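Local coordinates for protein peptide methionine sulfoxide reductase MsrA (Treponema denticola ATCC 35405, PDB 5FA9) that probably repairs oxidised proteins by reducing methionine sulfoxide back to methionine, as a bifunctional enzyme joining MsrA and MsrB modules, at residues B[65-77]-B[94-107]. The protein carries 2 engineered substitutions. Numbering follows the deposited sequence.
Sequences LQELLAHYFRIID and TGIYYVDDSMIKEI
Glu106 OE1 is gripped twice: by Gln66 NE2 at 3.1 Å, in a nearly straight bond (172°), and by a water that also donates to Gln66 OE1. The amide nitrogen approaches the anti lone pair of OE1, and the amide and carboxylate planes lie only 20° apart. A bend at chi2 carries the Gln66 amide over to Glu106. A second water accepts from NE2 and donates to Glu106 O. With the first water on its oxygen and Glu106 and this water on its nitrogen, the amide is engaged at both ends; a neutral group that donates and accepts suits this place.

Next to this polar patch, Leu65 sets CD2 4.0 Å from Met103 CB and also against Glu106. Branched aliphatic chains fill the gap between helix 65-74 and strand 95-98: Ile96 CD1 lies 3.7 Å from Leu69 CD2, while the other Leu69 methyl, CD1, rests on Ile107. Tyr72, with CG anti to the backbone N (chi1 172°), brings its ring obliquely against Ile96, with Tyr72 CE2 3.7 Å from Ile96 CG1. The branches of Ile96 thus meet both Leu69 and Tyr72. Tyrosine suits its place because its ring packs there while its hydroxyl hydrogen-bonds Ala8 O on strand 2-8. Farther along, Ile76 CD1 meets Thr94 CG2, and a water accepting from Thr94 OG1 donates to Asp77 O.

The helix packs roughly antiparallel to strand 95-98 through an apolar core with water-bridged polar ends, and the bonds to Glu106 would probably stabilise its carboxylate as an anion.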
ATOM      1  N   LEU B  65       9.035   7.281  -6.255  1.00 38.00           N
ATOM      2  CA  LEU B  65       8.215   7.626  -7.411  1.00 31.79           C
ATOM      3  C   LEU B  65       9.088   8.171  -8.537  1.00 33.67           C
ATOM      4  O   LEU B  65       8.810   7.952  -9.716  1.00 30.76           O
ATOM      5  CB  LEU B  65       7.143   8.649  -7.026  1.00 32.22           C
ATOM      6  CG  LEU B  65       6.206   9.121  -8.140  1.00 31.85           C
ATOM      7  CD1 LEU B  65       5.469   7.944  -8.760  1.00 28.99           C
ATOM      8  CD2 LEU B  65       5.226  10.159  -7.615  1.00 28.46           C
ATOM      9  N   GLN B  66      10.149   8.878  -8.158  1.00 33.19           N
ATOM     10  CA  GLN B  66      11.082   9.455  -9.117  1.00 36.18           C
ATOM     11  C   GLN B  66      11.745   8.377  -9.970  1.00 41.68           C
ATOM     12  O   GLN B  66      11.839   8.514 -11.191  1.00 33.24           O
ATOM     13  CB  GLN B  66      12.150  10.285  -8.397  1.00 31.04           C
ATOM     14  CG  GLN B  66      11.683  11.667  -7.944  1.00 34.95           C
ATOM     15  CD  GLN B  66      10.515  11.610  -6.976  1.00 39.90           C
ATOM     16  OE1 GLN B  66      10.519  10.829  -6.023  1.00 34.19           O
ATOM     17  NE2 GLN B  66       9.504  12.437  -7.219  1.00 36.87           N
ATOM     18  N   GLU B  67      12.202   7.306  -9.328  1.00 32.99           N
ATOM     19  CA  GLU B  67      12.837   6.209 -10.048  1.00 33.48           C
ATOM     20  C   GLU B  67      11.829   5.471 -10.925  1.00 29.48           C
ATOM     21  O   GLU B  67      12.138   5.098 -12.055  1.00 37.38           O
ATOM     22  CB  GLU B  67      13.505   5.230  -9.078  1.00 33.01           C
ATOM     23  CG  GLU B  67      14.139   4.029  -9.771  1.00 29.46           C
ATOM     24  CD  GLU B  67      14.923   3.141  -8.825  1.00 43.57           C
ATOM     25  OE1 GLU B  67      15.341   2.043  -9.253  1.00 41.78           O
ATOM     26  OE2 GLU B  67      15.125   3.537  -7.659  1.00 44.89           O
ATOM     27  N   LEU B  68      10.625   5.264 -10.398  1.00 31.02           N
ATOM     28  CA  LEU B  68       9.570   4.581 -11.143  1.00 38.80           C
ATOM     29  C   LEU B  68       9.204   5.333 -12.417  1.00 36.41           C
ATOM     30  O   LEU B  68       8.994   4.726 -13.468  1.00 36.99           O
ATOM     31  CB  LEU B  68       8.328   4.399 -10.272  1.00 33.85           C
ATOM     32  CG  LEU B  68       8.407   3.330  -9.183  1.00 39.03           C
ATOM     33  CD1 LEU B  68       7.073   3.209  -8.472  1.00 32.06           C
ATOM     34  CD2 LEU B  68       8.821   1.991  -9.773  1.00 35.77           C
ATOM     35  N   LEU B  69       9.129   6.656 -12.321  1.00 36.57           N
ATOM     36  CA  LEU B  69       8.829   7.481 -13.483  1.00 38.73           C
ATOM     37  C   LEU B  69      10.027   7.519 -14.425  1.00 35.90           C
ATOM     38  O   LEU B  69       9.870   7.668 -15.637  1.00 39.57           O
ATOM     39  CB  LEU B  69       8.432   8.894 -13.056  1.00 37.88           C
ATOM     40  CG  LEU B  69       7.095   8.997 -12.317  1.00 38.78           C
ATOM     41  CD1 LEU B  69       6.774  10.442 -11.973  1.00 35.70           C
ATOM     42  CD2 LEU B  69       5.979   8.375 -13.144  1.00 35.93           C
ATOM     43  N   ALA B  70      11.222   7.385 -13.860  1.00 26.60           N
ATOM     44  CA  ALA B  70      12.439   7.312 -14.658  1.00 34.08           C
ATOM     45  C   ALA B  70      12.444   6.032 -15.490  1.00 31.45           C
ATOM     46  O   ALA B  70      12.778   6.054 -16.674  1.00 38.79           O
ATOM     47  CB  ALA B  70      13.671   7.380 -13.769  1.00 24.01           C
ATOM     48  N   HIS B  71      12.077   4.919 -14.860  1.00 29.93           N
ATOM     49  CA  HIS B  71      11.935   3.648 -15.562  1.00 38.82           C
ATOM     50  C   HIS B  71      10.866   3.745 -16.642  1.00 32.13           C
ATOM     51  O   HIS B  71      11.032   3.223 -17.745  1.00 47.07           O
ATOM     52  CB  HIS B  71      11.584   2.517 -14.590  1.00 31.34           C
ATOM     53  CG  HIS B  71      12.738   2.047 -13.761  1.00 33.59           C
ATOM     54  ND1 HIS B  71      13.787   1.324 -14.288  1.00 40.35           N
ATOM     55  CD2 HIS B  71      13.001   2.183 -12.440  1.00 39.92           C
ATOM     56  CE1 HIS B  71      14.651   1.043 -13.328  1.00 41.43           C
ATOM     57  NE2 HIS B  71      14.197   1.552 -12.197  1.00 41.93           N
ATOM     58  N   TYR B  72       9.765   4.410 -16.307  1.00 33.58           N
ATOM     59  CA  TYR B  72       8.636   4.552 -17.217  1.00 35.36           C
ATOM     60  C   TYR B  72       9.028   5.275 -18.503  1.00 46.51           C
ATOM     61  O   TYR B  72       8.736   4.801 -19.602  1.00 37.27           O
ATOM     62  CB  TYR B  72       7.489   5.292 -16.524  1.00 37.18           C
ATOM     63  CG  TYR B  72       6.346   5.656 -17.443  1.00 45.59           C
ATOM     64  CD1 TYR B  72       5.502   4.680 -17.955  1.00 35.17           C
ATOM     65  CD2 TYR B  72       6.103   6.980 -17.787  1.00 35.90           C
ATOM     66  CE1 TYR B  72       4.455   5.009 -18.794  1.00 33.37           C
ATOM     67  CE2 TYR B  72       5.056   7.319 -18.622  1.00 38.49           C
ATOM     68  CZ  TYR B  72       4.236   6.330 -19.123  1.00 38.26           C
ATOM     69  OH  TYR B  72       3.193   6.661 -19.958  1.00 41.50           O
ATOM     70  N   PHE B  73       9.694   6.416 -18.362  1.00 37.55           N
ATOM     71  CA  PHE B  73      10.124   7.198 -19.517  1.00 39.88           C
ATOM     72  C   PHE B  73      11.230   6.487 -20.295  1.00 43.76           C
ATOM     73  O   PHE B  73      11.451   6.769 -21.473  1.00 38.80           O
ATOM     74  CB  PHE B  73      10.596   8.586 -19.081  1.00 40.60           C
ATOM     75  CG  PHE B  73       9.486   9.592 -18.955  1.00 42.50           C
ATOM     76  CD1 PHE B  73       8.814   9.757 -17.755  1.00 42.42           C
ATOM     77  CD2 PHE B  73       9.113  10.370 -20.039  1.00 36.88           C
ATOM     78  CE1 PHE B  73       7.791  10.681 -17.637  1.00 40.84           C
ATOM     79  CE2 PHE B  73       8.092  11.296 -19.928  1.00 38.21           C
ATOM     80  CZ  PHE B  73       7.430  11.452 -18.726  1.00 36.77           C
ATOM     81  N   ARG B  74      11.919   5.567 -19.630  1.00 39.16           N
ATOM     82  CA  ARG B  74      12.998   4.814 -20.259  1.00 34.57           C
ATOM     83  C   ARG B  74      12.464   3.824 -21.293  1.00 46.12           C
ATOM     84  O   ARG B  74      13.107   3.569 -22.312  1.00 45.65           O
ATOM     85  CB  ARG B  74      13.814   4.074 -19.198  1.00 37.85           C
ATOM     86  CG  ARG B  74      14.829   3.090 -19.756  1.00 46.70           C
ATOM     87  CD  ARG B  74      15.279   2.108 -18.691  1.00 48.53           C
ATOM     88  NE  ARG B  74      16.501   1.404 -19.068  1.00 47.08           N
ATOM     89  CZ  ARG B  74      17.126   0.528 -18.288  1.00 53.80           C
ATOM     90  NH1 ARG B  74      16.643   0.246 -17.085  1.00 49.24           N
ATOM     91  NH2 ARG B  74      18.233  -0.067 -18.709  1.00 72.95           N
ATOM     92  N   ILE B  75      11.279   3.281 -21.035  1.00 39.95           N
ATOM     93  CA  ILE B  75      10.732   2.219 -21.873  1.00 39.39           C
ATOM     94  C   ILE B  75       9.643   2.697 -22.833  1.00 38.88           C
ATOM     95  O   ILE B  75       9.005   1.886 -23.500  1.00 43.57           O
ATOM     96  CB  ILE B  75      10.157   1.076 -21.014  1.00 34.42           C
ATOM     97  CG1 ILE B  75       8.972   1.575 -20.184  1.00 37.10           C
ATOM     98  CG2 ILE B  75      11.233   0.491 -20.113  1.00 43.70           C
ATOM     99  CD1 ILE B  75       8.293   0.489 -19.378  1.00 33.37           C
ATOM    100  N   ILE B  76       9.427   4.006 -22.906  1.00 34.29           N
ATOM    101  CA  ILE B  76       8.416   4.541 -23.815  1.00 38.23           C
ATOM    102  C   ILE B  76       8.949   5.680 -24.676  1.00 40.21           C
ATOM    103  O   ILE B  76      10.009   6.241 -24.405  1.00 48.22           O
ATOM    104  CB  ILE B  76       7.178   5.068 -23.058  1.00 41.45           C
ATOM    105  CG1 ILE B  76       7.531   6.334 -22.275  1.00 45.05           C
ATOM    106  CG2 ILE B  76       6.589   3.993 -22.154  1.00 42.12           C
ATOM    107  CD1 ILE B  76       6.329   7.136 -21.843  1.00 39.42           C
ATOM    108  N   ASP B  77       8.198   6.008 -25.723  1.00 37.17           N
ATOM    109  CA  ASP B  77       8.431   7.220 -26.495  1.00 38.43           C
ATOM    110  C   ASP B  77       7.401   8.265 -26.077  1.00 44.24           C
ATOM    111  O   ASP B  77       6.246   8.206 -26.499  1.00 47.56           O
ATOM    112  CB  ASP B  77       8.345   6.941 -27.998  1.00 43.67           C
ATOM    113  CG  ASP B  77       8.665   8.163 -28.840  1.00 52.97           C
ATOM    114  OD1 ASP B  77       9.234   9.134 -28.299  1.00 49.86           O
ATOM    115  OD2 ASP B  77       8.348   8.151 -30.048  1.00 67.29           O
ATOM    116  N   THR B  94       0.096   6.973 -24.135  1.00 48.14           N
ATOM    117  CA  THR B  94       0.904   7.066 -22.927  1.00 39.48           C
ATOM    118  C   THR B  94       0.243   7.972 -21.897  1.00 46.13           C
ATOM    119  O   THR B  94      -0.290   9.029 -22.236  1.00 46.09           O
ATOM    120  CB  THR B  94       2.318   7.590 -23.231  1.00 38.38           C
ATOM    121  OG1 THR B  94       2.226   8.820 -23.960  1.00 44.92           O
ATOM    122  CG2 THR B  94       3.092   6.577 -24.056  1.00 31.87           C
ATOM    123  N   GLY B  95       0.278   7.550 -20.638  1.00 40.02           N
ATOM    124  CA  GLY B  95      -0.320   8.327 -19.571  1.00 39.10           C
ATOM    125  C   GLY B  95       0.128   7.906 -18.186  1.00 42.30           C
ATOM    126  O   GLY B  95       0.494   6.753 -17.958  1.00 40.22           O
ATOM    127  N   ILE B  96       0.091   8.855 -17.257  1.00 41.24           N
ATOM    128  CA  ILE B  96       0.396   8.581 -15.859  1.00 36.71           C
ATOM    129  C   ILE B  96      -0.810   8.955 -15.008  1.00 39.34           C
ATOM    130  O   ILE B  96      -1.205  10.120 -14.956  1.00 40.56           O
ATOM    131  CB  ILE B  96       1.636   9.356 -15.378  1.00 32.56           C
ATOM    132  CG1 ILE B  96       2.841   9.041 -16.267  1.00 34.92           C
ATOM    133  CG2 ILE B  96       1.941   9.027 -13.924  1.00 28.67           C
ATOM    134  CD1 ILE B  96       4.060   9.886 -15.968  1.00 32.05           C
ATOM    135  N   TYR B  97      -1.392   7.964 -14.343  1.00 34.08           N
ATOM    136  CA  TYR B  97      -2.631   8.173 -13.605  1.00 38.97           C
ATOM    137  C   TYR B  97      -2.420   7.990 -12.108  1.00 37.85           C
ATOM    138  O   TYR B  97      -1.812   7.013 -11.670  1.00 34.65           O
ATOM    139  CB  TYR B  97      -3.714   7.219 -14.110  1.00 39.39           C
ATOM    140  CG  TYR B  97      -3.846   7.211 -15.616  1.00 39.31           C
ATOM    141  CD1 TYR B  97      -4.505   8.237 -16.281  1.00 38.96           C
ATOM    142  CD2 TYR B  97      -3.307   6.179 -16.374  1.00 39.22           C
ATOM    143  CE1 TYR B  97      -4.626   8.235 -17.658  1.00 43.96           C
ATOM    144  CE2 TYR B  97      -3.423   6.168 -17.751  1.00 37.51           C
ATOM    145  CZ  TYR B  97      -4.083   7.197 -18.389  1.00 43.16           C
ATOM    146  OH  TYR B  97      -4.199   7.189 -19.759  1.00 41.82           O
ATOM    147  N   TYR B  98      -2.934   8.934 -11.329  1.00 38.97           N
ATOM    148  CA  TYR B  98      -2.725   8.927  -9.888  1.00 41.35           C
ATOM    149  C   TYR B  98      -4.032   8.736  -9.129  1.00 41.62           C
ATOM    150  O   TYR B  98      -5.096   9.164  -9.576  1.00 39.93           O
ATOM    151  CB  TYR B  98      -2.048  10.226  -9.439  1.00 32.78           C
ATOM    152  CG  TYR B  98      -2.832  11.477  -9.773  1.00 38.18           C
ATOM    153  CD1 TYR B  98      -3.786  11.979  -8.895  1.00 41.45           C
ATOM    154  CD2 TYR B  98      -2.616  12.159 -10.964  1.00 34.16           C
ATOM    155  CE1 TYR B  98      -4.505  13.120  -9.194  1.00 37.21           C
ATOM    156  CE2 TYR B  98      -3.331  13.303 -11.272  1.00 38.25           C
ATOM    157  CZ  TYR B  98      -4.272  13.779 -10.384  1.00 44.70           C
ATOM    158  OH  TYR B  98      -4.986  14.917 -10.685  1.00 45.18           O
ATOM    159  N   VAL B  99      -3.937   8.090  -7.973  1.00 43.60           N
ATOM    160  CA  VAL B  99      -5.068   7.954  -7.070  1.00 47.12           C
ATOM    161  C   VAL B  99      -4.763   8.748  -5.802  1.00 44.35           C
ATOM    162  O   VAL B  99      -5.643   9.021  -4.986  1.00 46.92           O
ATOM    163  CB  VAL B  99      -5.342   6.472  -6.736  1.00 48.85           C
ATOM    164  CG1 VAL B  99      -4.220   5.908  -5.882  1.00 48.75           C
ATOM    165  CG2 VAL B  99      -6.678   6.310  -6.040  1.00 65.43           C
ATOM    166  N   ASP B 100      -3.498   9.134  -5.666  1.00 46.78           N
ATOM    167  CA  ASP B 100      -3.028   9.893  -4.517  1.00 41.36           C
ATOM    168  C   ASP B 100      -2.691  11.319  -4.948  1.00 45.17           C
ATOM    169  O   ASP B 100      -1.744  11.538  -5.702  1.00 38.48           O
ATOM    170  CB  ASP B 100      -1.807   9.210  -3.892  1.00 48.93           C
ATOM    171  CG  ASP B 100      -1.432   9.791  -2.539  1.00 53.78           C
ATOM    172  OD1 ASP B 100      -2.006  10.827  -2.144  1.00 55.92           O
ATOM    173  OD2 ASP B 100      -0.556   9.204  -1.870  1.00 61.62           O
ATOM    174  N   ASP B 101      -3.471  12.283  -4.468  1.00 45.74           N
ATOM    175  CA  ASP B 101      -3.326  13.676  -4.888  1.00 48.42           C
ATOM    176  C   ASP B 101      -2.005  14.299  -4.438  1.00 40.04           C
ATOM    177  O   ASP B 101      -1.617  15.359  -4.927  1.00 45.90           O
ATOM    178  CB  ASP B 101      -4.494  14.513  -4.362  1.00 46.43           C
ATOM    179  CG  ASP B 101      -5.825  14.091  -4.951  1.00 60.12           C
ATOM    180  OD1 ASP B 101      -5.846  13.647  -6.119  1.00 57.91           O
ATOM    181  OD2 ASP B 101      -6.851  14.205  -4.247  1.00 70.81           O
ATOM    182  N   SER B 102      -1.321  13.644  -3.506  1.00 48.81           N
ATOM    183  CA  SER B 102      -0.028  14.129  -3.032  1.00 49.19           C
ATOM    184  C   SER B 102       1.062  13.925  -4.083  1.00 48.98           C
ATOM    185  O   SER B 102       2.149  14.492  -3.978  1.00 40.59           O
ATOM    186  CB  SER B 102       0.362  13.429  -1.728  1.00 45.31           C
ATOM    187  OG  SER B 102       0.611  12.051  -1.940  1.00 56.48           O
ATOM    188  N   MET B 103       0.764  13.113  -5.093  1.00 45.26           N
ATOM    189  CA  MET B 103       1.735  12.790  -6.133  1.00 42.07           C
ATOM    190  C   MET B 103       1.692  13.769  -7.302  1.00 45.42           C
ATOM    191  O   MET B 103       2.600  13.783  -8.133  1.00 44.91           O
ATOM    192  CB  MET B 103       1.504  11.371  -6.658  1.00 41.44           C
ATOM    193  CG  MET B 103       1.686  10.274  -5.628  1.00 35.08           C
ATOM    194  SD  MET B 103       1.502   8.640  -6.369  1.00 46.33           S
ATOM    195  CE  MET B 103       1.821   7.586  -4.956  1.00 38.90           C
ATOM    196  N   ILE B 104       0.638  14.580  -7.363  1.00 38.38           N
ATOM    197  CA  ILE B 104       0.389  15.450  -8.511  1.00 39.33           C
ATOM    198  C   ILE B 104       1.571  16.357  -8.849  1.00 37.06           C
ATOM    199  O   ILE B 104       2.007  16.414  -9.999  1.00 36.54           O
ATOM    200  CB  ILE B 104      -0.857  16.332  -8.285  1.00 41.28           C
ATOM    201  CG1 ILE B 104      -2.095  15.461  -8.077  1.00 44.01           C
ATOM    202  CG2 ILE B 104      -1.073  17.265  -9.466  1.00 35.81           C
ATOM    203  CD1 ILE B 104      -3.362  16.251  -7.829  1.00 48.53           C
ATOM    204  N   LYS B 105       2.095  17.054  -7.847  1.00 23.87           N
ATOM    205  CA  LYS B 105       3.190  17.988  -8.077  1.00 31.67           C
ATOM    206  C   LYS B 105       4.489  17.259  -8.407  1.00 32.97           C
ATOM    207  O   LYS B 105       5.329  17.779  -9.140  1.00 35.31           O
ATOM    208  CB  LYS B 105       3.378  18.900  -6.865  1.00 37.66           C
ATOM    209  CG  LYS B 105       3.399  20.378  -7.224  1.00 65.01           C
ATOM    210  CD  LYS B 105       2.460  21.183  -6.340  1.00 59.95           C
ATOM    211  CE  LYS B 105       2.158  22.541  -6.959  1.00 68.58           C
ATOM    212  NZ  LYS B 105       0.828  23.064  -6.537  1.00 77.91           N
ATOM    213  N   GLU B 106       4.651  16.055  -7.867  1.00 33.33           N
ATOM    214  CA  GLU B 106       5.818  15.237  -8.179  1.00 37.07           C
ATOM    215  C   GLU B 106       5.767  14.750  -9.624  1.00 33.17           C
ATOM    216  O   GLU B 106       6.769  14.796 -10.340  1.00 30.52           O
ATOM    217  CB  GLU B 106       5.919  14.044  -7.226  1.00 32.52           C
ATOM    218  CG  GLU B 106       6.289  14.412  -5.798  1.00 39.55           C
ATOM    219  CD  GLU B 106       6.392  13.197  -4.894  1.00 46.74           C
ATOM    220  OE1 GLU B 106       7.223  12.309  -5.183  1.00 43.41           O
ATOM    221  OE2 GLU B 106       5.644  13.129  -3.896  1.00 54.38           O
ATOM    222  N   ILE B 107       4.596  14.282 -10.044  1.00 32.87           N
ATOM    223  CA  ILE B 107       4.405  13.799 -11.407  1.00 30.06           C
ATOM    224  C   ILE B 107       4.587  14.922 -12.425  1.00 35.50           C
ATOM    225  O   ILE B 107       5.292  14.757 -13.420  1.00 35.45           O
ATOM    226  CB  ILE B 107       3.011  13.168 -11.592  1.00 31.34           C
ATOM    227  CG1 ILE B 107       2.855  11.947 -10.684  1.00 33.16           C
ATOM    228  CG2 ILE B 107       2.794  12.770 -13.043  1.00 34.97           C
ATOM    229  CD1 ILE B 107       1.455  11.369 -10.675  1.00 32.06           C
TER
HETATM  230  O   HOH W   1       9.309  14.275  -9.245  1.00 25.60           O
HETATM  231  O   HOH W   2       8.900  10.651  -3.475  1.00 43.01           O
HETATM  232  O   HOH W   3       3.917   9.228 -25.899  1.00 41.96           O